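Local coordinates for protein probable porin (Pseudomonas aeruginosa, PDB 4FSP) that probably forms a beta-barrel channel of the OprD porin type across the outer membrane, letting small solutes pass, at residues A[32-37]-A[396-401]; A[285-290]-A[311-316]; A[316-321]-A[344-349]; A[358-363]-A[382-387]. All coordinates share one frame; numbering follows the deposited sequence.

Contact 1 of 4, residues A[32-37]-A[396-401]; sequences FYMNRD and ENRLYL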
# COMPACT_ATOMS: atom_id res chain seq x y z
N PHE A 32 -3.65 -6.19 17.74
CA PHE A 32 -4.23 -6.73 16.51
C PHE A 32 -4.75 -8.16 16.73
O PHE A 32 -4.02 -9.03 17.21
CB PHE A 32 -3.18 -6.67 15.40
CG PHE A 32 -3.48 -7.51 14.19
CD1 PHE A 32 -4.59 -7.26 13.39
CD2 PHE A 32 -2.61 -8.53 13.82
CE1 PHE A 32 -4.84 -8.04 12.26
CE2 PHE A 32 -2.86 -9.32 12.69
CZ PHE A 32 -3.97 -9.07 11.91
N TYR A 33 -6.03 -8.38 16.40
CA TYR A 33 -6.62 -9.71 16.46
C TYR A 33 -7.16 -10.11 15.09
O TYR A 33 -7.78 -9.30 14.40
CB TYR A 33 -7.74 -9.80 17.50
CG TYR A 33 -8.49 -11.11 17.45
CD1 TYR A 33 -8.00 -12.24 18.10
CD2 TYR A 33 -9.69 -11.22 16.75
CE1 TYR A 33 -8.69 -13.44 18.05
CE2 TYR A 33 -10.38 -12.42 16.70
CZ TYR A 33 -9.88 -13.52 17.35
OH TYR A 33 -10.57 -14.70 17.29
N MET A 34 -6.93 -11.36 14.70
CA MET A 34 -7.34 -11.82 13.39
C MET A 34 -7.95 -13.20 13.49
O MET A 34 -7.39 -14.09 14.13
CB MET A 34 -6.13 -11.83 12.45
CG MET A 34 -6.41 -12.40 11.07
SD MET A 34 -4.93 -12.35 10.03
CE MET A 34 -5.13 -13.85 9.07
N ASN A 35 -9.11 -13.35 12.86
CA ASN A 35 -9.89 -14.58 12.90
C ASN A 35 -10.22 -15.04 11.49
O ASN A 35 -10.60 -14.24 10.64
CB ASN A 35 -11.18 -14.35 13.68
CG ASN A 35 -11.64 -15.58 14.38
OD1 ASN A 35 -10.99 -16.62 14.32
ND2 ASN A 35 -12.77 -15.48 15.08
N ARG A 36 -10.09 -16.34 11.24
CA ARG A 36 -10.17 -16.84 9.88
C ARG A 36 -10.84 -18.21 9.76
O ARG A 36 -10.38 -19.18 10.36
CB ARG A 36 -8.77 -16.88 9.28
CG ARG A 36 -8.73 -16.47 7.83
CD ARG A 36 -7.30 -16.41 7.32
NE ARG A 36 -7.01 -15.10 6.73
CZ ARG A 36 -6.17 -14.90 5.72
NH1 ARG A 36 -5.53 -15.93 5.18
NH2 ARG A 36 -5.97 -13.68 5.26
N ASP A 37 -11.91 -18.28 8.97
CA ASP A 37 -12.70 -19.50 8.83
C ASP A 37 -12.55 -20.01 7.39
O ASP A 37 -12.88 -19.30 6.44
CB ASP A 37 -14.17 -19.19 9.15
CG ASP A 37 -15.06 -20.43 9.18
OD1 ASP A 37 -14.65 -21.50 8.68
OD2 ASP A 37 -16.21 -20.32 9.68
N GLU A 396 -13.51 -13.79 7.42
CA GLU A 396 -12.39 -13.24 8.19
C GLU A 396 -12.74 -11.97 8.96
O GLU A 396 -13.45 -11.10 8.46
CB GLU A 396 -11.21 -12.96 7.25
CG GLU A 396 -9.98 -12.39 7.95
CD GLU A 396 -8.93 -11.94 6.96
OE1 GLU A 396 -8.14 -12.80 6.51
OE2 GLU A 396 -8.89 -10.74 6.61
N ASN A 397 -12.23 -11.89 10.19
CA ASN A 397 -12.32 -10.66 10.98
C ASN A 397 -10.95 -10.18 11.41
O ASN A 397 -10.11 -10.97 11.83
CB ASN A 397 -13.16 -10.89 12.23
CG ASN A 397 -14.63 -10.95 11.92
OD1 ASN A 397 -15.32 -9.94 11.90
ND2 ASN A 397 -15.11 -12.15 11.65
N ARG A 398 -10.73 -8.87 11.30
CA ARG A 398 -9.53 -8.25 11.84
C ARG A 398 -9.95 -7.11 12.74
O ARG A 398 -10.86 -6.33 12.41
CB ARG A 398 -8.64 -7.72 10.73
CG ARG A 398 -7.93 -8.81 9.94
CD ARG A 398 -7.37 -8.24 8.67
NE ARG A 398 -6.82 -9.25 7.77
CZ ARG A 398 -5.52 -9.53 7.67
NH1 ARG A 398 -4.64 -8.89 8.43
NH2 ARG A 398 -5.12 -10.46 6.82
N LEU A 399 -9.28 -7.02 13.88
CA LEU A 399 -9.59 -6.06 14.93
C LEU A 399 -8.32 -5.33 15.29
O LEU A 399 -7.27 -5.95 15.49
CB LEU A 399 -10.12 -6.78 16.18
CG LEU A 399 -11.60 -7.15 16.17
CD1 LEU A 399 -11.93 -8.09 17.32
CD2 LEU A 399 -12.43 -5.89 16.26
N TYR A 400 -8.40 -4.01 15.37
CA TYR A 400 -7.23 -3.21 15.68
C TYR A 400 -7.60 -2.23 16.77
O TYR A 400 -8.59 -1.51 16.66
CB TYR A 400 -6.74 -2.44 14.46
CG TYR A 400 -6.58 -3.25 13.19
CD1 TYR A 400 -7.67 -3.50 12.36
CD2 TYR A 400 -5.33 -3.74 12.80
CE1 TYR A 400 -7.53 -4.23 11.18
CE2 TYR A 400 -5.19 -4.47 11.63
CZ TYR A 400 -6.29 -4.71 10.82
OH TYR A 400 -6.15 -5.44 9.65
N LEU A 401 -6.78 -2.22 17.81
CA LEU A 401 -6.83 -1.22 18.85
C LEU A 401 -5.53 -0.44 18.69
O LEU A 401 -4.46 -1.01 18.77
CB LEU A 401 -6.85 -1.90 20.21
CG LEU A 401 -7.23 -1.04 21.41
CD1 LEU A 401 -8.43 -0.20 21.07
CD2 LEU A 401 -7.54 -1.94 22.60
O HOH W 1 -7.10 -10.91 4.52
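E396 OE1 is gripped side-on by one arginine, accepting from R36 NE at 2.6 Å and from R36 NH2 at 2.7 Å. The site lies where the first long strand of the porin meets its last: segments 32-37 and 396-401 run antiparallel and close the beta-barrel through paired backbone bonds of Y33 with L399 and of N35 with N397. NE approaches the anti lone pair of OE1 and NH2 comes in almost along its C-O bond, with carboxylate and guanidinium only 10° from coplanar. The other oxygen serves a second arginine, R398 NE reaching E396 OE2 at 2.8 Å from above the carboxylate plane; Q308 of a loop adds to the same oxygen. Two guanidinium groups thus share one carboxylate, which probably offsets their closeness and favours the ionised acid. A water accepts from R398 NH2 beside them. E396 stretches out with CG anti to its backbone nitrogen (chi1 -179°), which places the acid between the two arginines. Over one face of the R398 guanidinium lies M34 SD, 3.7 Å from R398 CZ. Further along the same side, F32 and Y400 form a near-parallel aromatic pair slid so far that the rings barely overlap, their centroids 5.2 Å apart; Y400 OH is held by the backbone of G138. On the reverse face the side chains of Y33 and L399 run side by side, Y33 OH bonding to E48, and Y33 CD2 comes within 3.9 Å of L399 CD1.

Contact 2 of 4, residues A[285-290]-A[311-316]; sequences QRMSGD and DFAEAG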
# COMPACT_ATOMS: atom_id res chain seq x y z
N GLN A 285 -11.92 -3.53 -13.13
CA GLN A 285 -10.58 -4.10 -13.22
C GLN A 285 -10.58 -5.28 -14.17
O GLN A 285 -11.54 -6.05 -14.23
CB GLN A 285 -10.13 -4.53 -11.82
CG GLN A 285 -8.77 -5.19 -11.73
CD GLN A 285 -8.26 -5.22 -10.29
OE1 GLN A 285 -7.96 -4.16 -9.69
NE2 GLN A 285 -8.18 -6.42 -9.71
N ARG A 286 -9.48 -5.41 -14.91
CA ARG A 286 -9.40 -6.43 -15.94
C ARG A 286 -7.98 -6.91 -16.08
O ARG A 286 -7.06 -6.09 -16.17
CB ARG A 286 -9.88 -5.87 -17.28
CG ARG A 286 -9.56 -6.76 -18.45
CD ARG A 286 -10.79 -7.32 -19.07
NE ARG A 286 -10.92 -6.96 -20.47
CZ ARG A 286 -11.42 -7.77 -21.40
NH1 ARG A 286 -11.84 -8.99 -21.09
NH2 ARG A 286 -11.50 -7.35 -22.65
N MET A 287 -7.79 -8.22 -16.10
CA MET A 287 -6.48 -8.81 -16.34
C MET A 287 -6.44 -9.40 -17.76
O MET A 287 -7.31 -10.20 -18.12
CB MET A 287 -6.21 -9.91 -15.31
CG MET A 287 -6.24 -9.45 -13.86
SD MET A 287 -4.86 -8.34 -13.49
CE MET A 287 -5.75 -6.89 -12.93
N SER A 288 -5.46 -9.01 -18.56
CA SER A 288 -5.34 -9.61 -19.89
C SER A 288 -3.95 -10.16 -20.13
O SER A 288 -2.99 -9.74 -19.47
CB SER A 288 -5.69 -8.61 -21.00
OG SER A 288 -7.05 -8.26 -20.92
N GLY A 289 -3.85 -11.09 -21.08
CA GLY A 289 -2.59 -11.79 -21.32
C GLY A 289 -2.66 -13.16 -20.66
O GLY A 289 -3.70 -13.54 -20.11
N ASP A 290 -1.57 -13.91 -20.71
CA ASP A 290 -1.59 -15.27 -20.18
C ASP A 290 -1.50 -15.37 -18.65
O ASP A 290 -1.73 -16.44 -18.10
CB ASP A 290 -0.47 -16.11 -20.80
CG ASP A 290 -0.66 -16.32 -22.28
OD1 ASP A 290 -1.73 -15.93 -22.79
OD2 ASP A 290 0.24 -16.88 -22.93
N ASP A 311 -7.57 -10.12 -4.43
CA ASP A 311 -7.05 -9.03 -5.27
C ASP A 311 -7.62 -9.09 -6.68
O ASP A 311 -7.28 -8.27 -7.54
CB ASP A 311 -5.52 -9.07 -5.30
CG ASP A 311 -4.98 -10.40 -5.80
OD1 ASP A 311 -5.79 -11.28 -6.19
OD2 ASP A 311 -3.74 -10.58 -5.82
N PHE A 312 -8.50 -10.06 -6.92
CA PHE A 312 -9.17 -10.20 -8.20
C PHE A 312 -8.20 -10.02 -9.35
O PHE A 312 -8.42 -9.19 -10.24
CB PHE A 312 -10.32 -9.19 -8.27
CG PHE A 312 -11.37 -9.44 -7.23
CD1 PHE A 312 -11.21 -8.95 -5.93
CD2 PHE A 312 -12.48 -10.22 -7.51
CE1 PHE A 312 -12.15 -9.21 -4.95
CE2 PHE A 312 -13.44 -10.49 -6.53
CZ PHE A 312 -13.26 -9.99 -5.24
N ALA A 313 -7.12 -10.80 -9.31
CA ALA A 313 -6.02 -10.63 -10.24
C ALA A 313 -5.54 -11.94 -10.85
O ALA A 313 -4.36 -12.09 -11.16
CB ALA A 313 -4.85 -9.89 -9.57
N GLU A 314 -6.46 -12.89 -11.01
CA GLU A 314 -6.19 -14.08 -11.80
C GLU A 314 -6.07 -13.70 -13.27
O GLU A 314 -6.65 -12.70 -13.70
CB GLU A 314 -7.32 -15.10 -11.65
CG GLU A 314 -7.43 -15.67 -10.26
CD GLU A 314 -6.18 -16.42 -9.85
OE1 GLU A 314 -5.73 -17.30 -10.61
OE2 GLU A 314 -5.64 -16.12 -8.76
N ALA A 315 -5.33 -14.50 -14.02
CA ALA A 315 -5.25 -14.33 -15.47
C ALA A 315 -6.67 -14.24 -16.04
O ALA A 315 -7.55 -15.01 -15.65
CB ALA A 315 -4.50 -15.51 -16.10
N GLY A 316 -6.90 -13.28 -16.94
CA GLY A 316 -8.17 -13.22 -17.64
C GLY A 316 -9.34 -12.61 -16.89
O GLY A 316 -10.38 -12.32 -17.49
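Q285 supplies the polar part of this contact with a single nitrogen, its NE2 donating to F312 O at 2.8 Å and to D311 O at 3.0 Å. Both acceptor oxygens lie close to the plane of the glutamine amide, but they receive it differently: the donor is moderately tilted from the carbonyl plane of D311, whereas it stands well above that of F312. F312 has a left-handed backbone (phi 45°, psi 53°), consistent with the turn that offers two successive carbonyls to one amide. At the other end of this amide, OE1 is held by S267 and N305, so its rotation is fixed from both sides. The setting is a beta-barrel in which a long loop follows strand 278-288 and folds back over that strand before strand 318-327 begins; inward-folded loops of this kind narrow the channel in OprD-family porins, and this one probably contributes likewise. Salt bridges from D311 and E314 to R187 tie it to another part of the chain, with Y295 also bonded to D311. Van der Waals packing centres on M287. Its chain, bent at chi2 (-68°), curls across the loop backbone, bringing M287 CG to 3.8 Å from A313 CA, while M287 SD lies 4.2 Å from A313 CB. M287 CB and CG both lie against E314 O. Farther along, the methyl of A315 meets a backbone oxygen, A315 CB lying 3.5 Å from D290 O. Among carbon-to-oxygen contacts, G316 CA approaches M287 O at 3.2 Å as a CA-H...O interaction.

Contact 3 of 4, residues A[316-321]-A[344-349]; sequences GESSWQ and SGHGAK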
# COMPACT_ATOMS: atom_id res chain seq x y z
N GLY A 316 -6.90 -13.28 -16.94
CA GLY A 316 -8.17 -13.22 -17.64
C GLY A 316 -9.34 -12.61 -16.89
O GLY A 316 -10.38 -12.32 -17.49
N GLU A 317 -9.16 -12.36 -15.60
CA GLU A 317 -10.29 -11.94 -14.76
C GLU A 317 -10.70 -10.46 -14.86
O GLU A 317 -9.87 -9.54 -14.73
CB GLU A 317 -10.03 -12.31 -13.30
CG GLU A 317 -11.18 -11.97 -12.36
CD GLU A 317 -10.92 -12.43 -10.93
OE1 GLU A 317 -9.74 -12.70 -10.59
OE2 GLU A 317 -11.90 -12.53 -10.16
N SER A 318 -11.99 -10.26 -15.08
CA SER A 318 -12.65 -8.95 -15.01
C SER A 318 -13.40 -8.85 -13.69
O SER A 318 -13.97 -9.84 -13.23
CB SER A 318 -13.69 -8.84 -16.12
OG SER A 318 -13.07 -8.70 -17.39
N SER A 319 -13.43 -7.66 -13.09
CA SER A 319 -14.18 -7.48 -11.84
C SER A 319 -14.77 -6.08 -11.70
O SER A 319 -14.23 -5.10 -12.24
CB SER A 319 -13.27 -7.78 -10.64
OG SER A 319 -12.16 -6.88 -10.64
N TRP A 320 -15.87 -6.00 -10.96
CA TRP A 320 -16.57 -4.73 -10.68
C TRP A 320 -16.65 -4.53 -9.19
O TRP A 320 -16.78 -5.51 -8.45
CB TRP A 320 -18.01 -4.78 -11.20
CG TRP A 320 -18.13 -4.66 -12.67
CD1 TRP A 320 -18.26 -5.68 -13.57
CD2 TRP A 320 -18.14 -3.45 -13.43
NE1 TRP A 320 -18.35 -5.17 -14.85
CE2 TRP A 320 -18.27 -3.80 -14.79
CE3 TRP A 320 -18.04 -2.09 -13.09
CZ2 TRP A 320 -18.32 -2.85 -15.81
CZ3 TRP A 320 -18.08 -1.15 -14.10
CH2 TRP A 320 -18.22 -1.53 -15.44
N GLN A 321 -16.63 -3.28 -8.76
CA GLN A 321 -16.72 -2.97 -7.35
C GLN A 321 -17.70 -1.83 -7.13
O GLN A 321 -17.72 -0.86 -7.90
CB GLN A 321 -15.34 -2.57 -6.78
CG GLN A 321 -15.33 -2.25 -5.26
CD GLN A 321 -14.06 -1.53 -4.80
OE1 GLN A 321 -14.03 -0.95 -3.71
NE2 GLN A 321 -13.01 -1.57 -5.62
N SER A 344 -17.19 -8.25 -7.53
CA SER A 344 -17.60 -9.45 -8.25
C SER A 344 -16.67 -9.70 -9.45
O SER A 344 -16.46 -8.81 -10.28
CB SER A 344 -19.04 -9.31 -8.73
OG SER A 344 -19.38 -10.37 -9.60
N GLY A 345 -16.13 -10.91 -9.54
CA GLY A 345 -15.22 -11.23 -10.62
C GLY A 345 -15.65 -12.41 -11.50
O GLY A 345 -16.27 -13.37 -11.02
N HIS A 346 -15.30 -12.34 -12.78
CA HIS A 346 -15.59 -13.43 -13.71
C HIS A 346 -14.50 -13.54 -14.76
O HIS A 346 -13.65 -12.65 -14.88
CB HIS A 346 -16.94 -13.19 -14.39
CG HIS A 346 -16.95 -12.02 -15.33
ND1 HIS A 346 -17.24 -10.74 -14.91
CD2 HIS A 346 -16.73 -11.94 -16.66
CE1 HIS A 346 -17.19 -9.92 -15.95
NE2 HIS A 346 -16.88 -10.63 -17.02
N GLY A 347 -14.53 -14.63 -15.53
CA GLY A 347 -13.58 -14.78 -16.62
C GLY A 347 -12.18 -15.13 -16.15
O GLY A 347 -11.22 -15.11 -16.93
N ALA A 348 -12.06 -15.44 -14.86
CA ALA A 348 -10.77 -15.84 -14.31
C ALA A 348 -10.31 -17.16 -14.91
O ALA A 348 -11.12 -18.08 -15.08
CB ALA A 348 -10.85 -15.95 -12.81
N LYS A 349 -9.02 -17.25 -15.21
CA LYS A 349 -8.42 -18.49 -15.71
C LYS A 349 -7.35 -18.95 -14.73
O LYS A 349 -6.16 -18.89 -15.03
CB LYS A 349 -7.83 -18.28 -17.12
CG LYS A 349 -8.88 -18.00 -18.20
CD LYS A 349 -8.31 -18.12 -19.61
CE LYS A 349 -7.32 -17.00 -19.94
NZ LYS A 349 -6.86 -17.06 -21.36
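Within segments 316-321 and 344-349, residues 318-321 and 344-346 pair as antiparallel strands of one barrel hairpin, S318 with H346 and W320 with S344 as hydrogen-bonded pairs and S319 with G345 as the non-hydrogen-bonded pair between them. S318 N reaches H346 O at 2.9 Å, and the return bond runs from H346 N to S318 O. On the side of S318 and H346, the imidazole is swung over its neighbour by a chi1 of 68°, which sets CG between the backbone nitrogen and the carbonyl carbon. S318 CB therefore sits over the ring face, 4.0 Å from its centroid, a CH-pi contact. E317 extends the opposite way, its stem packing on an alanine with E317 CB 3.8 Å from A348 CB. Its carboxylate then lies along the bare backbone of G345, E317 OE2 coming within 3.6 Å of G345 CA. Beyond the hairpin, S319 OG bonds to N305 of the loop before it, and W320 meets the ring of Y284. E317 OE2 also stands very close to E358 OE2 on the next strand, which implies that the pair of acids probably shares a proton rather than carrying two full charges.

Contact 4 of 4, residues A[358-363]-A[382-387]; sequences EWERDS and RNATYR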
# COMPACT_ATOMS: atom_id res chain seq x y z
N GLU A 358 -15.92 -15.42 -8.73
CA GLU A 358 -15.62 -15.22 -7.31
C GLU A 358 -16.14 -13.85 -6.88
O GLU A 358 -16.30 -12.94 -7.70
CB GLU A 358 -14.11 -15.34 -7.04
CG GLU A 358 -13.27 -14.30 -7.78
CD GLU A 358 -11.78 -14.42 -7.49
OE1 GLU A 358 -11.37 -15.34 -6.75
OE2 GLU A 358 -11.00 -13.58 -8.00
N TRP A 359 -16.41 -13.69 -5.58
CA TRP A 359 -16.84 -12.40 -5.06
C TRP A 359 -16.38 -12.19 -3.62
O TRP A 359 -15.97 -13.12 -2.94
CB TRP A 359 -18.36 -12.21 -5.22
CG TRP A 359 -19.21 -13.20 -4.45
CD1 TRP A 359 -19.71 -14.39 -4.90
CD2 TRP A 359 -19.68 -13.05 -3.09
NE1 TRP A 359 -20.45 -14.99 -3.91
CE2 TRP A 359 -20.45 -14.20 -2.80
CE3 TRP A 359 -19.53 -12.07 -2.12
CZ2 TRP A 359 -21.06 -14.38 -1.56
CZ3 TRP A 359 -20.13 -12.26 -0.88
CH2 TRP A 359 -20.88 -13.40 -0.62
N GLU A 360 -16.46 -10.94 -3.16
CA GLU A 360 -16.06 -10.58 -1.81
C GLU A 360 -16.87 -9.38 -1.31
O GLU A 360 -17.08 -8.42 -2.05
CB GLU A 360 -14.55 -10.27 -1.75
CG GLU A 360 -14.04 -9.91 -0.33
CD GLU A 360 -12.50 -9.84 -0.21
OE1 GLU A 360 -11.78 -10.48 -1.01
OE2 GLU A 360 -12.02 -9.16 0.73
N ARG A 361 -17.31 -9.44 -0.06
CA ARG A 361 -17.93 -8.28 0.59
C ARG A 361 -17.12 -7.92 1.83
O ARG A 361 -16.91 -8.77 2.71
CB ARG A 361 -19.41 -8.55 0.98
CG ARG A 361 -19.89 -7.74 2.20
CD ARG A 361 -21.40 -7.65 2.30
NE ARG A 361 -21.95 -6.70 1.35
CZ ARG A 361 -22.61 -5.59 1.67
NH1 ARG A 361 -22.83 -5.29 2.95
NH2 ARG A 361 -23.06 -4.79 0.71
N ASP A 362 -16.65 -6.68 1.88
CA ASP A 362 -15.93 -6.21 3.05
C ASP A 362 -16.79 -5.17 3.73
O ASP A 362 -17.50 -4.41 3.06
CB ASP A 362 -14.59 -5.54 2.68
CG ASP A 362 -13.62 -6.49 2.01
OD1 ASP A 362 -13.78 -7.72 2.19
OD2 ASP A 362 -12.71 -6.00 1.30
N SER A 363 -16.72 -5.15 5.05
CA SER A 363 -17.34 -4.12 5.86
C SER A 363 -16.30 -3.65 6.86
O SER A 363 -15.49 -4.43 7.36
CB SER A 363 -18.57 -4.65 6.58
OG SER A 363 -19.62 -4.91 5.66
N ARG A 382 -12.55 -4.89 10.78
CA ARG A 382 -12.65 -5.21 9.35
C ARG A 382 -13.13 -6.64 9.16
O ARG A 382 -12.47 -7.61 9.57
CB ARG A 382 -11.32 -4.97 8.63
CG ARG A 382 -10.73 -3.59 8.91
CD ARG A 382 -9.35 -3.43 8.28
NE ARG A 382 -9.41 -3.57 6.83
CZ ARG A 382 -8.51 -4.23 6.10
NH1 ARG A 382 -7.47 -4.81 6.70
NH2 ARG A 382 -8.66 -4.30 4.78
N ASN A 383 -14.30 -6.78 8.55
CA ASN A 383 -14.90 -8.08 8.34
C ASN A 383 -15.02 -8.39 6.86
O ASN A 383 -15.31 -7.51 6.06
CB ASN A 383 -16.28 -8.12 9.00
CG ASN A 383 -17.08 -9.32 8.57
OD1 ASN A 383 -17.80 -9.27 7.57
ND2 ASN A 383 -16.97 -10.41 9.33
N ALA A 384 -14.80 -9.65 6.48
CA ALA A 384 -14.86 -10.01 5.07
C ALA A 384 -15.45 -11.38 4.82
O ALA A 384 -15.25 -12.32 5.60
CB ALA A 384 -13.49 -9.92 4.43
N THR A 385 -16.17 -11.48 3.71
CA THR A 385 -16.69 -12.73 3.21
C THR A 385 -16.18 -12.92 1.79
O THR A 385 -16.40 -12.06 0.93
CB THR A 385 -18.23 -12.71 3.15
OG1 THR A 385 -18.75 -12.55 4.48
CG2 THR A 385 -18.73 -14.00 2.56
N TYR A 386 -15.50 -14.04 1.55
CA TYR A 386 -14.93 -14.33 0.24
C TYR A 386 -15.36 -15.70 -0.27
O TYR A 386 -15.16 -16.72 0.40
CB TYR A 386 -13.40 -14.27 0.28
CG TYR A 386 -12.71 -14.78 -0.97
CD1 TYR A 386 -12.76 -14.07 -2.15
CD2 TYR A 386 -12.02 -15.98 -0.97
CE1 TYR A 386 -12.13 -14.52 -3.29
CE2 TYR A 386 -11.37 -16.45 -2.11
CZ TYR A 386 -11.44 -15.71 -3.27
OH TYR A 386 -10.82 -16.15 -4.42
N ARG A 387 -15.94 -15.71 -1.46
CA ARG A 387 -16.40 -16.93 -2.09
C ARG A 387 -15.75 -17.03 -3.46
O ARG A 387 -15.73 -16.06 -4.22
CB ARG A 387 -17.92 -16.90 -2.24
CG ARG A 387 -18.68 -16.75 -0.94
CD ARG A 387 -18.45 -17.95 -0.04
NE ARG A 387 -19.12 -17.80 1.25
CZ ARG A 387 -18.50 -17.46 2.38
NH1 ARG A 387 -17.19 -17.23 2.39
NH2 ARG A 387 -19.20 -17.34 3.51
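Y386 OH donates to E358 OE1 at only 2.5 Å, the shortest polar contact between segments 358-363 and 382-387. Different first torsions bring the groups together: E358 has CG between backbone nitrogen and carbonyl carbon (chi1 61°), whereas Y386 stretches with CG anti to its nitrogen. The oxygen lies in the plane of the phenol ring at its edge, and the hydroxyl meets it on the anti side, somewhat out of the carboxylate plane; S391 OG bonds to the same hydroxyl. On the other face of the strands W359 adopts a chi1 of 63° that lays its indole over R387. R387 CB stands over the five-membered ring, 3.9 Å from its centroid, as a CH-pi contact, and R387 CG is 3.4 Å from W359 CZ2. T385 CG2 adds a further carbon at 3.9 Å from W359 CH2. Because R387 bends at chi2, its guanidinium turns back so that R387 NH1 donates to Y386 O at 2.9 Å, while D395 supplies a salt bridge. Returning to the side of Y386, the end of the D362 side chain leans in on A384, with D362 OD1 3.2 Å from A384 CB. The acids here serve an inner loop: E360 receives the backbone N-H groups of Y309 and N310, and D362 that of Q308 besides a salt bridge to R341. Six backbone bonds join the strands, making this an antiparallel hairpin of a porin barrel, with R361 near a bound detergent on one face and a loop received on the other.

All four contacts involve the same barrel wall, but they do different work in it. Contact 1 closes the wall between chain ends, whereas contacts 3 and 4 are local hairpins and contact 2 presses a loop on the wall. Contact 2 is the buried one; the others are partly buried, with more open residues on one face. Contacts 2 and 3 share G316 and lie on neighbouring strands, joined by S319 N to Q285 O. Contacts 3 and 4 meet through G345 N and E358 O, contacts 4 and 1 through R398 N and R382 O. Chemistry shifts accordingly: an arginine-carboxylate network in contact 1, amide-to-carbonyl bonds in contact 2, a lone glutamate beside glycine and serine in contact 3, and a row of acids receiving a loop in contact 4.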